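Local coordinates for putative uncharacterized protein (Bacteroides thetaiotaomicron, PDB 2RBK) that probably acts as a magnesium-dependent phosphatase of the haloacid dehalogenase superfamily, transferring a phosphoryl group through a trigonal-bipyramidal arrangement, at residues I224-G229 and A239-A244. Sequence-based numbering, arbitrary orientation.
Sequences IGVAMG and ADYVTA
Strands 224-227 and 241-242 pair in parallel as the last two strands of the Rossmann-like sheet of this HAD-type domain, joined through helix 233-238 in a beta-alpha-beta crossover, with V226 bridged to Y241 and A227 to V242. The pairing is a compact example of how a short edge strand is held largely by backbone bonds, helped by one side chain. A227 N gives its hydrogen to Y241 O at 2.9 Å, and T243 N gives its own to A227 O at 2.9 Å. At the start, G225 O accepts two neighbouring amides, D240 N at 2.8 Å and Y241 N at 3.2 Å. D240 also reaches back: with CG turned beside its own backbone N (chi1 -56°), its OD2 accepts from G225 N at 2.9 Å through the anti side of the carboxylate, 18° out of plane.

On the face of V226 and Y241, V226 CG1 lies near the plane of the tyrosine ring at its edge, and its closer neighbour is T243 CG2 at 3.7 Å. With T243 OG1 anti to the backbone N (chi1 -163°), the hydroxyl bonds G250 O while the methyl faces V226 and M228 SD. A254 of helix 250-258 touches both V226 and T243. A227 CB meets A239 CB at 3.6 Å, with V242 CG2 farther off on the same face as A227.

Beyond the strand, M228 packs on T12 and D211, the latter a magnesium ligand, so this strand end borders the active site. D240 belongs to a second magnesium site, seen in another structure of the protein and empty here. In this contact the bond from G225 N probably steadies the D240 carboxylate and would help stabilise its negative charge, while the two consecutive amides sharing G225 O probably help set where the edge strand begins.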
ATOM      1  N   ILE A 224      -2.432   5.974 -16.994  1.00  8.91           N
ATOM      2  CA  ILE A 224      -1.341   6.914 -16.765  1.00  8.88           C
ATOM      3  C   ILE A 224      -0.781   6.607 -15.394  1.00  8.95           C
ATOM      4  O   ILE A 224      -1.541   6.695 -14.407  1.00  9.67           O
ATOM      5  CB  ILE A 224      -1.769   8.357 -16.897  1.00 10.17           C
ATOM      6  CG1 ILE A 224      -2.337   8.664 -18.296  1.00 12.18           C
ATOM      7  CG2 ILE A 224      -0.596   9.281 -16.537  1.00 12.76           C
ATOM      8  CD1 ILE A 224      -3.056   9.985 -18.402  1.00 14.48           C
ATOM      9  N   GLY A 225       0.490   6.302 -15.305  1.00  9.00           N
ATOM     10  CA  GLY A 225       1.180   6.093 -14.030  1.00  9.07           C
ATOM     11  C   GLY A 225       2.161   7.233 -13.750  1.00  8.78           C
ATOM     12  O   GLY A 225       2.940   7.590 -14.663  1.00  9.56           O
ATOM     13  N   VAL A 226       2.099   7.781 -12.575  1.00  8.38           N
ATOM     14  CA  VAL A 226       2.944   8.861 -12.143  1.00  8.66           C
ATOM     15  C   VAL A 226       3.854   8.399 -11.001  1.00  8.71           C
ATOM     16  O   VAL A 226       3.368   7.971  -9.959  1.00  8.67           O
ATOM     17  CB  VAL A 226       2.079  10.060 -11.648  1.00  8.84           C
ATOM     18  CG1 VAL A 226       2.983  11.143 -11.065  1.00 10.13           C
ATOM     19  CG2 VAL A 226       1.207  10.560 -12.764  1.00 10.36           C
ATOM     20  N   ALA A 227       5.167   8.544 -11.200  1.00  9.00           N
ATOM     21  CA  ALA A 227       6.156   8.253 -10.145  1.00  8.88           C
ATOM     22  C   ALA A 227       6.602   9.517  -9.485  1.00  8.86           C
ATOM     23  O   ALA A 227       6.839  10.540 -10.116  1.00  9.50           O
ATOM     24  CB  ALA A 227       7.397   7.560 -10.729  1.00  9.55           C
ATOM     25  N   MET A 228       6.748   9.459  -8.163  1.00  8.82           N
ATOM     26  CA  MET A 228       7.268  10.571  -7.401  1.00  9.08           C
ATOM     27  C   MET A 228       8.730  10.801  -7.736  1.00  9.53           C
ATOM     28  O   MET A 228       9.481   9.892  -8.044  1.00  9.91           O
ATOM     29  CB  MET A 228       7.075  10.308  -5.895  1.00  9.97           C
ATOM     30  CG  MET A 228       5.656  10.073  -5.457  1.00  9.99           C
ATOM     31  SD  MET A 228       4.459  11.282  -6.066  1.00  9.84           S
ATOM     32  CE  MET A 228       4.886  12.696  -5.099  1.00 11.56           C
ATOM     33  N   GLY A 229       9.188  12.059  -7.609  1.00 10.66           N
ATOM     34  CA  GLY A 229      10.513  12.428  -8.053  1.00 11.28           C
ATOM     35  C   GLY A 229      11.638  11.694  -7.350  1.00 11.46           C
ATOM     36  O   GLY A 229      12.722  11.552  -7.915  1.00 12.72           O
ATOM     37  N   ALA A 239       6.561   4.022 -14.617  1.00 12.78           N
ATOM     38  CA  ALA A 239       5.625   5.128 -14.803  1.00 11.40           C
ATOM     39  C   ALA A 239       5.717   5.696 -16.215  1.00 11.46           C
ATOM     40  O   ALA A 239       6.661   5.565 -16.949  1.00 14.79           O
ATOM     41  CB  ALA A 239       5.887   6.175 -13.745  1.00 12.07           C
ATOM     42  N   ASP A 240       4.626   6.403 -16.587  1.00 10.65           N
ATOM     43  CA  ASP A 240       4.595   7.197 -17.812  1.00 11.72           C
ATOM     44  C   ASP A 240       5.151   8.585 -17.608  1.00 11.67           C
ATOM     45  O   ASP A 240       5.595   9.199 -18.590  1.00 14.70           O
ATOM     46  CB  ASP A 240       3.157   7.271 -18.318  1.00 12.21           C
ATOM     47  CG  ASP A 240       2.554   5.930 -18.525  1.00 12.66           C
ATOM     48  OD1 ASP A 240       3.125   5.162 -19.351  1.00 19.11           O
ATOM     49  OD2 ASP A 240       1.601   5.561 -17.829  1.00 11.15           O
ATOM     50  N   TYR A 241       5.137   9.099 -16.403  1.00 11.68           N
ATOM     51  CA  TYR A 241       5.476  10.449 -16.077  1.00 11.27           C
ATOM     52  C   TYR A 241       6.174  10.477 -14.714  1.00 10.01           C
ATOM     53  O   TYR A 241       5.614   9.844 -13.805  1.00 11.64           O
ATOM     54  CB  TYR A 241       4.236  11.338 -16.085  1.00 12.29           C
ATOM     55  CG  TYR A 241       4.432  12.792 -15.823  1.00 12.47           C
ATOM     56  CD1 TYR A 241       4.820  13.640 -16.846  1.00 14.79           C
ATOM     57  CD2 TYR A 241       4.244  13.332 -14.587  1.00 12.20           C
ATOM     58  CE1 TYR A 241       4.988  14.961 -16.568  1.00 16.72           C
ATOM     59  CE2 TYR A 241       4.386  14.688 -14.289  1.00 12.15           C
ATOM     60  CZ  TYR A 241       4.780  15.492 -15.309  1.00 14.22           C
ATOM     61  OH  TYR A 241       4.938  16.845 -15.083  1.00 16.76           O
ATOM     62  N   VAL A 242       7.250  11.195 -14.590  1.00 10.39           N
ATOM     63  CA  VAL A 242       7.926  11.368 -13.295  1.00 10.17           C
ATOM     64  C   VAL A 242       7.693  12.801 -12.860  1.00  9.99           C
ATOM     65  O   VAL A 242       8.105  13.746 -13.569  1.00 12.66           O
ATOM     66  CB  VAL A 242       9.413  11.032 -13.387  1.00 10.90           C
ATOM     67  CG1 VAL A 242      10.086  11.243 -12.033  1.00 12.37           C
ATOM     68  CG2 VAL A 242       9.659   9.627 -13.909  1.00 11.92           C
ATOM     69  N   THR A 243       7.019  12.986 -11.726  1.00  9.41           N
ATOM     70  CA  THR A 243       6.801  14.303 -11.201  1.00  9.84           C
ATOM     71  C   THR A 243       7.918  14.759 -10.274  1.00  9.70           C
ATOM     72  O   THR A 243       8.906  14.036 -10.094  1.00 10.91           O
ATOM     73  CB  THR A 243       5.377  14.336 -10.575  1.00  9.34           C
ATOM     74  OG1 THR A 243       5.007  15.702 -10.413  1.00  9.68           O
ATOM     75  CG2 THR A 243       5.244  13.542  -9.287  1.00  9.96           C
ATOM     76  N   ALA A 244       7.746  15.945  -9.690  1.00 10.17           N
ATOM     77  CA  ALA A 244       8.688  16.471  -8.737  1.00 10.42           C
ATOM     78  C   ALA A 244       8.705  15.609  -7.477  1.00 10.17           C
ATOM     79  O   ALA A 244       7.765  14.819  -7.224  1.00 10.39           O
ATOM     80  CB  ALA A 244       8.300  17.889  -8.387  1.00 12.24           C
TER